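Local coordinates for putative nucleic acid-binding lipoprotein (Klebsiella pneumoniae subsp. pneumoniae MGH 78578, PDB 3F1Z), which is of unknown function but, as a putative lipoprotein with an OB-fold, may bind nucleic acid, at residues A30-P35 with T122-Q127; G49-V54 with T110-V115; F90-H95 with Q127-V132. One frame throughout, in Å; residues are numbered along the deposited sequence.

Overall arrangement
The three contacts tie together one OB-fold barrel. Contact 2 pairs strands 51-65 and 108-114; its centre lies about 10 Å from the centre of contact 1 and about 10 Å from that of contact 3. Contacts 1 and 3, about 16 Å apart between centres, lie on opposite sides of the chain's centre and share Gln-127. Backbone bonds knit the three together: Gln-114 N to Gln-127 O at 2.9 Å, Asn-91 N to Leu-126 O at 2.8 Å, and Lys-130 N to Val-112 O at 2.8 Å. Leu-126 packs on Val-52, Val-115 and Phe-90, so the helix-facing contact 1 merges into the same core.

Contact 1. Residues A30-P35 with T122-Q127; sequences AQFLQP and TIPTLQ
Phe-32, on helix 29-38, reaches across to Pro-124 and Leu-126, while its neighbour Leu-33 meets Ile-123 and the flank of the same proline. The tightly packed part consists of these five apolar side chains, and no hydrogen bond crosses between the segments. The benzyl group of Phe-32 has CG anti to the backbone N (chi1 173°), which swings the ring away from the helix, and its CE2 lies 3.8 Å from Pro-124 CG. The phenyl and pyrrolidine rings pass alongside one another, pointing in opposite senses. Farther out, Phe-32 CZ comes to 4.3 Å from Leu-126 CD2, a looser touch that extends the contact to Leu-126. Leu-33 uses one branch, CD2, which approaches Ile-123 CG2 to 3.8 Å, the two side chains roughly perpendicular. That same methyl lies 4.2 Å from Pro-124 CD. A long flat ring suits the place of Phe-32 because it is long enough to reach from the helix to the 122-127 segment; the compact proline offers it a rigid apolar partner, and branched Leu-33 and Ile-123 fit together through single methyls.

The other side of the helix is looser: Gln-31 and Gln-34 are exposed, polar residues suited to solvent, though Gln-31 OE1 also bonds to Ser-28 N. Thr-122 is exposed too. At the end of the 122-127 segment, Gln-127 folds back, NE2 donating to Thr-125 O at 3.0 Å from above the carbonyl plane.

Around the contact, Tyr-47 of helix 40-47 meets Phe-32 edge-to-face and Phe-36 adds a further ring. Phe-32 and Leu-126 both rest on Val-52 of strand 51-65, and Leu-126 also touches Phe-90, so helix 29-38 packs against the side of the barrel where strands 51-65 and 88-93 supply the partners.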
ATOM      1  N   ALA A  30      -5.469   9.302  -3.796  1.00 28.92           N
ATOM      2  CA  ALA A  30      -5.974   9.792  -5.086  1.00 30.06           C
ATOM      3  C   ALA A  30      -4.828  10.007  -6.037  1.00 30.64           C
ATOM      4  O   ALA A  30      -4.930   9.673  -7.213  1.00 29.05           O
ATOM      5  CB  ALA A  30      -6.762  11.093  -4.945  1.00 26.59           C
ATOM      6  N   GLN A  31      -3.746  10.592  -5.534  1.00 31.99           N
ATOM      7  CA  GLN A  31      -2.615  10.885  -6.426  1.00 33.26           C
ATOM      8  C   GLN A  31      -1.979   9.634  -6.995  1.00 32.31           C
ATOM      9  O   GLN A  31      -1.760   9.538  -8.168  1.00 33.01           O
ATOM     10  CB  GLN A  31      -1.584  11.780  -5.765  1.00 33.16           C
ATOM     11  CG  GLN A  31      -2.092  13.178  -5.640  1.00 33.84           C
ATOM     12  CD  GLN A  31      -1.263  14.050  -4.672  1.00 34.46           C
ATOM     13  OE1 GLN A  31      -0.694  13.569  -3.665  1.00 35.50           O
ATOM     14  NE2 GLN A  31      -1.247  15.331  -4.948  1.00 32.61           N
ATOM     15  N   PHE A  32      -1.699   8.671  -6.149  1.00 32.30           N
ATOM     16  CA  PHE A  32      -1.082   7.463  -6.604  1.00 31.34           C
ATOM     17  C   PHE A  32      -1.996   6.655  -7.536  1.00 31.78           C
ATOM     18  O   PHE A  32      -1.515   6.025  -8.476  1.00 31.59           O
ATOM     19  CB  PHE A  32      -0.654   6.618  -5.419  1.00 30.83           C
ATOM     20  CG  PHE A  32      -0.148   5.282  -5.818  1.00 30.76           C
ATOM     21  CD1 PHE A  32       0.964   5.183  -6.608  1.00 30.23           C
ATOM     22  CD2 PHE A  32      -0.784   4.145  -5.423  1.00 30.28           C
ATOM     23  CE1 PHE A  32       1.444   3.998  -6.973  1.00 30.47           C
ATOM     24  CE2 PHE A  32      -0.314   2.930  -5.810  1.00 31.08           C
ATOM     25  CZ  PHE A  32       0.807   2.853  -6.592  1.00 31.43           C
ATOM     26  N   LEU A  33      -3.294   6.652  -7.276  1.00 32.34           N
ATOM     27  CA  LEU A  33      -4.220   5.897  -8.121  1.00 32.48           C
ATOM     28  C   LEU A  33      -4.615   6.595  -9.419  1.00 32.74           C
ATOM     29  O   LEU A  33      -5.125   5.955 -10.339  1.00 35.03           O
ATOM     30  CB  LEU A  33      -5.464   5.464  -7.341  1.00 31.51           C
ATOM     31  CG  LEU A  33      -5.195   4.479  -6.189  1.00 31.88           C
ATOM     32  CD1 LEU A  33      -6.538   4.024  -5.633  1.00 32.39           C
ATOM     33  CD2 LEU A  33      -4.405   3.296  -6.564  1.00 29.63           C
ATOM     34  N   GLN A  34      -4.349   7.866  -9.543  1.00 33.90           N
ATOM     35  CA  GLN A  34      -4.766   8.587 -10.752  1.00 35.40           C
ATOM     36  C   GLN A  34      -4.315   7.935 -12.074  1.00 33.94           C
ATOM     37  O   GLN A  34      -5.122   7.720 -12.952  1.00 33.09           O
ATOM     38  CB  GLN A  34      -4.345  10.058 -10.678  1.00 36.93           C
ATOM     39  CG  GLN A  34      -4.678  10.916 -11.895  1.00 38.85           C
ATOM     40  CD  GLN A  34      -6.185  10.939 -12.241  1.00 42.71           C
ATOM     41  OE1 GLN A  34      -7.054  10.763 -11.358  1.00 44.62           O
ATOM     42  NE2 GLN A  34      -6.502  11.163 -13.551  1.00 43.84           N
ATOM     43  N   PRO A  35      -3.035   7.591 -12.196  1.00 33.52           N
ATOM     44  CA  PRO A  35      -2.567   6.946 -13.424  1.00 33.04           C
ATOM     45  C   PRO A  35      -3.222   5.592 -13.677  1.00 31.51           C
ATOM     46  O   PRO A  35      -3.442   5.263 -14.813  1.00 29.23           O
ATOM     47  CB  PRO A  35      -1.052   6.751 -13.179  1.00 32.79           C
ATOM     48  CG  PRO A  35      -0.731   7.616 -12.081  1.00 33.40           C
ATOM     49  CD  PRO A  35      -1.940   7.748 -11.224  1.00 33.63           C
ATOM     50  N   THR A 122      -7.360  -3.600 -11.302  1.00 34.56           N
ATOM     51  CA  THR A 122      -7.047  -2.272 -11.832  1.00 34.84           C
ATOM     52  C   THR A 122      -6.298  -1.455 -10.788  1.00 35.42           C
ATOM     53  O   THR A 122      -5.726  -0.422 -11.081  1.00 36.44           O
ATOM     54  CB  THR A 122      -8.290  -1.520 -12.261  1.00 34.27           C
ATOM     55  OG1 THR A 122      -9.137  -1.319 -11.133  1.00 35.39           O
ATOM     56  CG2 THR A 122      -9.052  -2.291 -13.322  1.00 33.91           C
ATOM     57  N   ILE A 123      -6.274  -1.947  -9.561  1.00 36.53           N
ATOM     58  CA  ILE A 123      -5.568  -1.276  -8.467  1.00 37.21           C
ATOM     59  C   ILE A 123      -4.482  -2.193  -7.943  1.00 34.50           C
ATOM     60  O   ILE A 123      -4.682  -3.398  -7.779  1.00 34.08           O
ATOM     61  CB  ILE A 123      -6.550  -0.877  -7.341  1.00 37.61           C
ATOM     62  CG1 ILE A 123      -7.554   0.125  -7.914  1.00 39.02           C
ATOM     63  CG2 ILE A 123      -5.806  -0.245  -6.213  1.00 37.16           C
ATOM     64  CD1 ILE A 123      -8.778   0.319  -7.043  1.00 40.32           C
ATOM     65  N   PRO A 124      -3.304  -1.647  -7.747  1.00 33.61           N
ATOM     66  CA  PRO A 124      -2.237  -2.466  -7.192  1.00 33.76           C
ATOM     67  C   PRO A 124      -2.394  -2.762  -5.716  1.00 31.50           C
ATOM     68  O   PRO A 124      -2.967  -1.975  -4.992  1.00 34.29           O
ATOM     69  CB  PRO A 124      -0.995  -1.585  -7.361  1.00 33.50           C
ATOM     70  CG  PRO A 124      -1.462  -0.265  -7.479  1.00 33.59           C
ATOM     71  CD  PRO A 124      -2.853  -0.285  -8.029  1.00 34.20           C
ATOM     72  N   THR A 125      -1.923  -3.925  -5.313  1.00 30.76           N
ATOM     73  CA  THR A 125      -1.766  -4.278  -3.914  1.00 29.55           C
ATOM     74  C   THR A 125      -0.264  -4.110  -3.695  1.00 29.04           C
ATOM     75  O   THR A 125       0.548  -4.820  -4.303  1.00 28.24           O
ATOM     76  CB  THR A 125      -2.222  -5.713  -3.608  1.00 29.29           C
ATOM     77  OG1 THR A 125      -3.624  -5.815  -3.880  1.00 28.15           O
ATOM     78  CG2 THR A 125      -1.986  -6.016  -2.132  1.00 29.36           C
ATOM     79  N   LEU A 126       0.098  -3.118  -2.897  1.00 28.71           N
ATOM     80  CA  LEU A 126       1.489  -2.821  -2.620  1.00 29.94           C
ATOM     81  C   LEU A 126       2.094  -3.942  -1.749  1.00 30.71           C
ATOM     82  O   LEU A 126       1.441  -4.437  -0.821  1.00 31.69           O
ATOM     83  CB  LEU A 126       1.643  -1.433  -1.990  1.00 28.99           C
ATOM     84  CG  LEU A 126       1.314  -0.291  -2.959  1.00 28.28           C
ATOM     85  CD1 LEU A 126       1.524   1.076  -2.313  1.00 26.63           C
ATOM     86  CD2 LEU A 126       2.164  -0.406  -4.198  1.00 26.74           C
ATOM     87  N   GLN A 127       3.309  -4.341  -2.112  1.00 29.87           N
ATOM     88  CA  GLN A 127       4.031  -5.451  -1.517  1.00 30.69           C
ATOM     89  C   GLN A 127       5.202  -4.966  -0.670  1.00 30.21           C
ATOM     90  O   GLN A 127       5.640  -3.835  -0.832  1.00 27.23           O
ATOM     91  CB  GLN A 127       4.580  -6.328  -2.660  1.00 30.53           C
ATOM     92  CG  GLN A 127       3.497  -6.789  -3.622  1.00 30.76           C
ATOM     93  CD  GLN A 127       2.473  -7.696  -2.960  1.00 31.76           C
ATOM     94  OE1 GLN A 127       2.834  -8.537  -2.145  1.00 33.05           O
ATOM     95  NE2 GLN A 127       1.191  -7.533  -3.303  1.00 31.03           N
TER

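Contact 2. Residues G49-V54 with T110-V115; sequences GKWVKV and TIVGQV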
ATOM      1  N   GLY A  49       8.350  -2.408  -9.921  1.00 31.29           N
ATOM      2  CA  GLY A  49       9.570  -2.423  -9.121  1.00 31.84           C
ATOM      3  C   GLY A  49       9.828  -1.168  -8.272  1.00 32.02           C
ATOM      4  O   GLY A  49      10.755  -1.163  -7.491  1.00 32.32           O
ATOM      5  N   LYS A  50       9.019  -0.122  -8.400  1.00 31.53           N
ATOM      6  CA  LYS A  50       9.270   1.112  -7.688  1.00 32.93           C
ATOM      7  C   LYS A  50       8.579   1.155  -6.337  1.00 32.37           C
ATOM      8  O   LYS A  50       7.589   0.458  -6.082  1.00 32.15           O
ATOM      9  CB  LYS A  50       8.812   2.294  -8.527  1.00 34.48           C
ATOM     10  CG  LYS A  50       9.464   2.310  -9.899  1.00 35.77           C
ATOM     11  CD  LYS A  50       9.358   3.681 -10.575  1.00 36.69           C
ATOM     12  CE  LYS A  50       9.923   3.675 -12.006  1.00 37.24           C
ATOM     13  NZ  LYS A  50      11.144   2.832 -12.077  1.00 38.91           N
ATOM     14  N   TRP A  51       9.098   2.000  -5.467  1.00 31.77           N
ATOM     15  CA  TRP A  51       8.558   2.135  -4.138  1.00 30.68           C
ATOM     16  C   TRP A  51       7.810   3.430  -4.064  1.00 30.01           C
ATOM     17  O   TRP A  51       8.269   4.417  -4.578  1.00 30.76           O
ATOM     18  CB  TRP A  51       9.700   2.144  -3.127  1.00 30.48           C
ATOM     19  CG  TRP A  51      10.457   0.842  -3.059  1.00 30.44           C
ATOM     20  CD1 TRP A  51      11.524   0.476  -3.843  1.00 30.58           C
ATOM     21  CD2 TRP A  51      10.220  -0.249  -2.163  1.00 28.72           C
ATOM     22  NE1 TRP A  51      11.966  -0.778  -3.476  1.00 30.49           N
ATOM     23  CE2 TRP A  51      11.180  -1.246  -2.454  1.00 29.73           C
ATOM     24  CE3 TRP A  51       9.287  -0.485  -1.158  1.00 29.80           C
ATOM     25  CZ2 TRP A  51      11.229  -2.467  -1.772  1.00 29.76           C
ATOM     26  CZ3 TRP A  51       9.322  -1.703  -0.475  1.00 30.35           C
ATOM     27  CH2 TRP A  51      10.300  -2.676  -0.777  1.00 30.40           C
ATOM     28  N   VAL A  52       6.651   3.427  -3.422  1.00 29.49           N
ATOM     29  CA  VAL A  52       5.895   4.628  -3.241  1.00 28.54           C
ATOM     30  C   VAL A  52       5.529   4.772  -1.770  1.00 28.63           C
ATOM     31  O   VAL A  52       5.383   3.779  -1.077  1.00 29.07           O
ATOM     32  CB  VAL A  52       4.660   4.661  -4.158  1.00 28.63           C
ATOM     33  CG1 VAL A  52       5.118   4.717  -5.662  1.00 27.45           C
ATOM     34  CG2 VAL A  52       3.739   3.518  -3.868  1.00 27.66           C
ATOM     35  N   LYS A  53       5.404   6.018  -1.314  1.00 28.71           N
ATOM     36  CA  LYS A  53       5.045   6.363   0.065  1.00 30.28           C
ATOM     37  C   LYS A  53       3.664   7.023   0.000  1.00 30.18           C
ATOM     38  O   LYS A  53       3.506   8.136  -0.545  1.00 31.40           O
ATOM     39  CB  LYS A  53       6.122   7.286   0.663  1.00 30.78           C
ATOM     40  CG  LYS A  53       5.907   7.567   2.124  1.00 31.61           C
ATOM     41  CD  LYS A  53       7.122   8.156   2.831  1.00 31.69           C
ATOM     42  CE  LYS A  53       7.290   9.612   2.617  1.00 33.08           C
ATOM     43  NZ  LYS A  53       8.347  10.167   3.534  1.00 32.48           N
ATOM     44  N   VAL A  54       2.648   6.323   0.492  1.00 30.75           N
ATOM     45  CA  VAL A  54       1.238   6.772   0.348  1.00 29.22           C
ATOM     46  C   VAL A  54       0.627   7.021   1.716  1.00 30.37           C
ATOM     47  O   VAL A  54       0.770   6.209   2.629  1.00 31.61           O
ATOM     48  CB  VAL A  54       0.394   5.728  -0.415  1.00 28.63           C
ATOM     49  CG1 VAL A  54      -1.076   6.226  -0.662  1.00 28.47           C
ATOM     50  CG2 VAL A  54       1.052   5.360  -1.731  1.00 26.68           C
ATOM     51  N   THR A 110       0.910   6.384   6.991  1.00 28.42           N
ATOM     52  CA  THR A 110       1.745   6.531   5.831  1.00 29.06           C
ATOM     53  C   THR A 110       2.525   5.264   5.745  1.00 29.23           C
ATOM     54  O   THR A 110       3.189   4.866   6.701  1.00 29.14           O
ATOM     55  CB  THR A 110       2.711   7.710   5.961  1.00 30.25           C
ATOM     56  OG1 THR A 110       1.958   8.886   6.234  1.00 30.39           O
ATOM     57  CG2 THR A 110       3.517   7.932   4.646  1.00 29.26           C
ATOM     58  N   ILE A 111       2.468   4.642   4.573  1.00 28.99           N
ATOM     59  CA  ILE A 111       3.103   3.365   4.331  1.00 28.27           C
ATOM     60  C   ILE A 111       3.863   3.380   3.009  1.00 28.29           C
ATOM     61  O   ILE A 111       3.376   3.893   1.997  1.00 28.33           O
ATOM     62  CB  ILE A 111       2.022   2.274   4.284  1.00 29.34           C
ATOM     63  CG1 ILE A 111       1.164   2.336   5.558  1.00 29.23           C
ATOM     64  CG2 ILE A 111       2.640   0.866   4.084  1.00 29.53           C
ATOM     65  CD1 ILE A 111       0.080   1.277   5.668  1.00 27.71           C
ATOM     66  N   VAL A 112       5.087   2.869   3.041  1.00 29.26           N
ATOM     67  CA  VAL A 112       5.921   2.715   1.864  1.00 28.28           C
ATOM     68  C   VAL A 112       5.686   1.298   1.378  1.00 28.82           C
ATOM     69  O   VAL A 112       5.656   0.379   2.185  1.00 30.22           O
ATOM     70  CB  VAL A 112       7.395   2.860   2.176  1.00 27.69           C
ATOM     71  CG1 VAL A 112       8.281   2.624   0.863  1.00 29.39           C
ATOM     72  CG2 VAL A 112       7.621   4.188   2.646  1.00 29.52           C
ATOM     73  N   GLY A 113       5.534   1.114   0.074  1.00 28.45           N
ATOM     74  CA  GLY A 113       5.312  -0.204  -0.473  1.00 28.61           C
ATOM     75  C   GLY A 113       5.844  -0.254  -1.869  1.00 29.02           C
ATOM     76  O   GLY A 113       6.097   0.817  -2.463  1.00 29.46           O
ATOM     77  N   GLN A 114       5.969  -1.476  -2.409  1.00 28.68           N
ATOM     78  CA  GLN A 114       6.533  -1.702  -3.739  1.00 27.80           C
ATOM     79  C   GLN A 114       5.500  -2.172  -4.732  1.00 28.56           C
ATOM     80  O   GLN A 114       4.666  -3.014  -4.413  1.00 28.27           O
ATOM     81  CB  GLN A 114       7.654  -2.711  -3.659  1.00 27.50           C
ATOM     82  CG  GLN A 114       8.446  -2.821  -4.948  1.00 28.32           C
ATOM     83  CD  GLN A 114       9.616  -3.783  -4.853  1.00 28.19           C
ATOM     84  OE1 GLN A 114       9.531  -4.813  -4.175  1.00 29.93           O
ATOM     85  NE2 GLN A 114      10.697  -3.467  -5.547  1.00 25.38           N
ATOM     86  N   VAL A 115       5.548  -1.627  -5.950  1.00 30.20           N
ATOM     87  CA  VAL A 115       4.615  -2.032  -7.004  1.00 30.20           C
ATOM     88  C   VAL A 115       5.144  -3.242  -7.732  1.00 31.66           C
ATOM     89  O   VAL A 115       6.262  -3.254  -8.260  1.00 31.24           O
ATOM     90  CB  VAL A 115       4.368  -0.923  -8.042  1.00 31.23           C
ATOM     91  CG1 VAL A 115       3.394  -1.408  -9.120  1.00 30.35           C
ATOM     92  CG2 VAL A 115       3.829   0.349  -7.373  1.00 30.71           C
TER
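Val-52 and Gly-113 face each other as a hydrogen-bonded antiparallel pair, Val-52 N to Gly-113 O at 2.8 Å and Gly-113 N to Val-52 O at 2.9 Å. Val-54 and Ile-111 repeat the pattern, which runs on with Val-115 N to Lys-50 O and Gly-49 N to Val-115 O. Weaker CA-H...O contacts lie between, as from Val-112 CA to Val-52 O.

A side-chain bond adds to this ladder: Gln-114 NE2 reaches Gly-49 O at 3.0 Å, nearly straight at 168°. The oxygen lies in the amide plane, but the donor stands above the Gly-49 carbonyl plane, not on a lone pair. Gly-49 has a positive phi, easily adopted without a side chain.

Gln-114 CG is anti to the backbone N (chi1 -170°) and the chain extends beyond, laying it along Trp-51. Its CB lies 3.6 Å from the centroid of the six-membered ring, a CH-pi contact. This stack, planes 18° apart, and the bonds of NE2 and of OE1 to His-116 NE2 hold the amide flat against the broad indole. The aliphatic part of Lys-53 packs CG against Thr-110 CG2 at 3.5 Å, while NZ bonds to Val-21 O.

In this antiparallel pair of the OB-fold barrel, Val-54 packs on Val-29 of helix 29-38, and strand 129-131 pairs along the other edge of strand 108-114.

Contact 3. Residues F90-H95 with Q127-V132; sequences FNFGSH and QNPKVV
Pro-129 stacks on Phe-92 in an apolar contact with a water bridge, made where strand 88-93 passes strand 129-131 just after the chain turns a corner at Asn-128. The short strand axes lie 91° apart and 7.6 Å at their closest, so side chains rather than a backbone ladder fill the space between them.

Pro-129 is the centrepiece. Its CG stands 3.8 Å above the centre of the Phe-92 ring, just 1° off the normal, a CH-pi contact between an aliphatic ring and an aromatic face. Phe-92 has CG anti to its carbonyl carbon (chi1 -74°), which brings the ring under the proline, and its CZ also meets Val-131 CG2 at 3.8 Å. Two residues back on the same strand, Phe-90 CB lies 4.1 Å from Pro-129 CG. A proline suits this corner: its rigid apolar ring presents C-H groups to the Phe-92 face, and with no N-H it asks for no hydrogen-bond partner here. Its CD sits against Asn-91 O at 3.1 Å.

That same oxygen takes part in the polar side, held by one water, which donates to Asn-91 O (2.7 Å) and to Gln-127 OE1 (2.9 Å) and accepts from Asn-128 N (2.8 Å). The water thus links one carbonyl of the strand to two groups at the bend. Gln-127 OE1 also lies beside Asn-91 CB.

Helix 97-100 touches Phe-92 through Val-100, and Ile-111 of strand 108-114 packs on both Phe-90 and Pro-129. The OB-fold is a small, strongly curved beta-barrel around an apolar core, and the packing of Pro-129, Phe-92 and Phe-90 is part of such a core.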
ATOM      1  N   PHE A  90      -2.415  -3.070   0.868  1.00 29.36           N
ATOM      2  CA  PHE A  90      -1.049  -3.412   1.093  1.00 29.25           C
ATOM      3  C   PHE A  90      -1.004  -4.827   1.636  1.00 29.38           C
ATOM      4  O   PHE A  90      -1.805  -5.202   2.463  1.00 29.01           O
ATOM      5  CB  PHE A  90      -0.465  -2.517   2.176  1.00 30.03           C
ATOM      6  CG  PHE A  90      -0.442  -1.069   1.835  1.00 29.98           C
ATOM      7  CD1 PHE A  90      -1.579  -0.310   1.929  1.00 29.83           C
ATOM      8  CD2 PHE A  90       0.746  -0.452   1.529  1.00 30.15           C
ATOM      9  CE1 PHE A  90      -1.565   1.008   1.634  1.00 29.79           C
ATOM     10  CE2 PHE A  90       0.773   0.873   1.254  1.00 30.92           C
ATOM     11  CZ  PHE A  90      -0.391   1.599   1.290  1.00 30.54           C
ATOM     12  N   ASN A  91      -0.007  -5.587   1.248  1.00 30.92           N
ATOM     13  CA  ASN A  91       0.088  -6.983   1.658  1.00 31.03           C
ATOM     14  C   ASN A  91       1.322  -7.130   2.509  1.00 31.85           C
ATOM     15  O   ASN A  91       2.442  -7.048   1.993  1.00 31.09           O
ATOM     16  CB  ASN A  91       0.192  -7.857   0.423  1.00 31.41           C
ATOM     17  CG  ASN A  91       0.217  -9.326   0.737  1.00 31.82           C
ATOM     18  OD1 ASN A  91       0.704  -9.730   1.749  1.00 33.74           O
ATOM     19  ND2 ASN A  91      -0.336 -10.136  -0.153  1.00 34.05           N
ATOM     20  N   PHE A  92       1.102  -7.362   3.808  1.00 31.11           N
ATOM     21  CA  PHE A  92       2.197  -7.522   4.773  1.00 30.37           C
ATOM     22  C   PHE A  92       2.430  -8.968   5.111  1.00 30.52           C
ATOM     23  O   PHE A  92       1.517  -9.639   5.595  1.00 31.76           O
ATOM     24  CB  PHE A  92       1.871  -6.831   6.100  1.00 29.31           C
ATOM     25  CG  PHE A  92       1.937  -5.304   6.093  1.00 28.55           C
ATOM     26  CD1 PHE A  92       0.850  -4.545   5.713  1.00 29.24           C
ATOM     27  CD2 PHE A  92       3.030  -4.647   6.593  1.00 28.40           C
ATOM     28  CE1 PHE A  92       0.875  -3.146   5.786  1.00 28.88           C
ATOM     29  CE2 PHE A  92       3.054  -3.240   6.670  1.00 29.37           C
ATOM     30  CZ  PHE A  92       1.971  -2.506   6.274  1.00 28.64           C
ATOM     31  N   GLY A  93       3.651  -9.453   4.878  1.00 31.00           N
ATOM     32  CA  GLY A  93       4.039 -10.824   5.252  1.00 28.52           C
ATOM     33  C   GLY A  93       4.059 -10.968   6.773  1.00 29.95           C
ATOM     34  O   GLY A  93       4.049  -9.969   7.527  1.00 28.91           O
ATOM     35  N   SER A  94       4.115 -12.214   7.228  1.00 30.26           N
ATOM     36  CA  SER A  94       4.050 -12.529   8.633  1.00 30.42           C
ATOM     37  C   SER A  94       5.181 -11.950   9.429  1.00 31.63           C
ATOM     38  O   SER A  94       5.030 -11.694  10.634  1.00 33.06           O
ATOM     39  CB  SER A  94       3.975 -14.063   8.850  1.00 30.94           C
ATOM     40  OG  SER A  94       4.970 -14.793   8.145  1.00 30.19           O
ATOM     41  N   HIS A  95       6.303 -11.721   8.771  1.00 32.01           N
ATOM     42  CA  HIS A  95       7.479 -11.161   9.428  1.00 33.61           C
ATOM     43  C   HIS A  95       7.311  -9.678   9.773  1.00 34.08           C
ATOM     44  O   HIS A  95       8.158  -9.112  10.448  1.00 33.54           O
ATOM     45  CB  HIS A  95       8.723 -11.347   8.547  1.00 32.85           C
ATOM     46  CG  HIS A  95       8.596 -10.703   7.213  1.00 32.80           C
ATOM     47  ND1 HIS A  95       9.287  -9.560   6.874  1.00 34.50           N
ATOM     48  CD2 HIS A  95       7.823 -11.008   6.147  1.00 32.11           C
ATOM     49  CE1 HIS A  95       8.951  -9.193   5.648  1.00 33.67           C
ATOM     50  NE2 HIS A  95       8.067 -10.059   5.186  1.00 32.87           N
ATOM     51  N   GLN A 127       3.309  -4.341  -2.112  1.00 29.87           N
ATOM     52  CA  GLN A 127       4.031  -5.451  -1.517  1.00 30.69           C
ATOM     53  C   GLN A 127       5.202  -4.966  -0.670  1.00 30.21           C
ATOM     54  O   GLN A 127       5.640  -3.835  -0.832  1.00 27.23           O
ATOM     55  CB  GLN A 127       4.580  -6.328  -2.660  1.00 30.53           C
ATOM     56  CG  GLN A 127       3.497  -6.789  -3.622  1.00 30.76           C
ATOM     57  CD  GLN A 127       2.473  -7.696  -2.960  1.00 31.76           C
ATOM     58  OE1 GLN A 127       2.834  -8.537  -2.145  1.00 33.05           O
ATOM     59  NE2 GLN A 127       1.191  -7.533  -3.303  1.00 31.03           N
ATOM     60  N   ASN A 128       5.731  -5.859   0.183  1.00 31.23           N
ATOM     61  CA  ASN A 128       6.889  -5.575   1.095  1.00 32.94           C
ATOM     62  C   ASN A 128       6.796  -4.246   1.823  1.00 31.89           C
ATOM     63  O   ASN A 128       7.727  -3.498   1.871  1.00 31.67           O
ATOM     64  CB  ASN A 128       8.190  -5.659   0.341  1.00 35.56           C
ATOM     65  CG  ASN A 128       8.390  -7.020  -0.277  1.00 40.81           C
ATOM     66  OD1 ASN A 128       8.298  -8.059   0.414  1.00 45.27           O
ATOM     67  ND2 ASN A 128       8.665  -7.045  -1.596  1.00 44.39           N
ATOM     68  N   PRO A 129       5.641  -3.959   2.399  1.00 31.19           N
ATOM     69  CA  PRO A 129       5.467  -2.640   2.922  1.00 31.46           C
ATOM     70  C   PRO A 129       6.148  -2.350   4.197  1.00 31.98           C
ATOM     71  O   PRO A 129       6.500  -3.269   4.934  1.00 32.98           O
ATOM     72  CB  PRO A 129       3.948  -2.532   3.130  1.00 30.93           C
ATOM     73  CG  PRO A 129       3.384  -3.793   2.701  1.00 31.77           C
ATOM     74  CD  PRO A 129       4.443  -4.784   2.552  1.00 31.30           C
ATOM     75  N   LYS A 130       6.238  -1.061   4.496  1.00 32.89           N
ATOM     76  CA  LYS A 130       6.876  -0.585   5.729  1.00 35.43           C
ATOM     77  C   LYS A 130       6.073   0.608   6.254  1.00 33.81           C
ATOM     78  O   LYS A 130       5.862   1.594   5.528  1.00 31.03           O
ATOM     79  CB  LYS A 130       8.325  -0.187   5.439  1.00 36.69           C
ATOM     80  CG  LYS A 130       9.159   0.175   6.645  1.00 39.77           C
ATOM     81  CD  LYS A 130      10.508   0.899   6.208  1.00 40.13           C
ATOM     82  CE  LYS A 130      11.518   1.197   7.345  1.00 41.17           C
ATOM     83  NZ  LYS A 130      12.827   1.812   6.720  1.00 42.34           N
ATOM     84  N   VAL A 131       5.570   0.503   7.481  1.00 32.67           N
ATOM     85  CA  VAL A 131       4.825   1.609   8.041  1.00 32.99           C
ATOM     86  C   VAL A 131       5.807   2.686   8.489  1.00 34.49           C
ATOM     87  O   VAL A 131       6.711   2.411   9.254  1.00 35.07           O
ATOM     88  CB  VAL A 131       3.917   1.186   9.204  1.00 32.14           C
ATOM     89  CG1 VAL A 131       3.307   2.461   9.903  1.00 29.03           C
ATOM     90  CG2 VAL A 131       2.814   0.226   8.707  1.00 28.07           C
ATOM     91  N   VAL A 132       5.634   3.900   7.983  1.00 36.97           N
ATOM     92  CA  VAL A 132       6.529   5.016   8.269  1.00 39.27           C
ATOM     93  C   VAL A 132       6.056   5.727   9.512  1.00 41.22           C
ATOM     94  O   VAL A 132       6.811   5.862  10.470  1.00 42.68           O
ATOM     95  CB  VAL A 132       6.545   6.015   7.105  1.00 40.12           C
ATOM     96  CG1 VAL A 132       7.415   7.219   7.454  1.00 39.32           C
ATOM     97  CG2 VAL A 132       7.008   5.315   5.820  1.00 40.02           C
TER
HETATM   98  O   HOH W   1       4.239  -8.241   0.324  1.00 27.41           O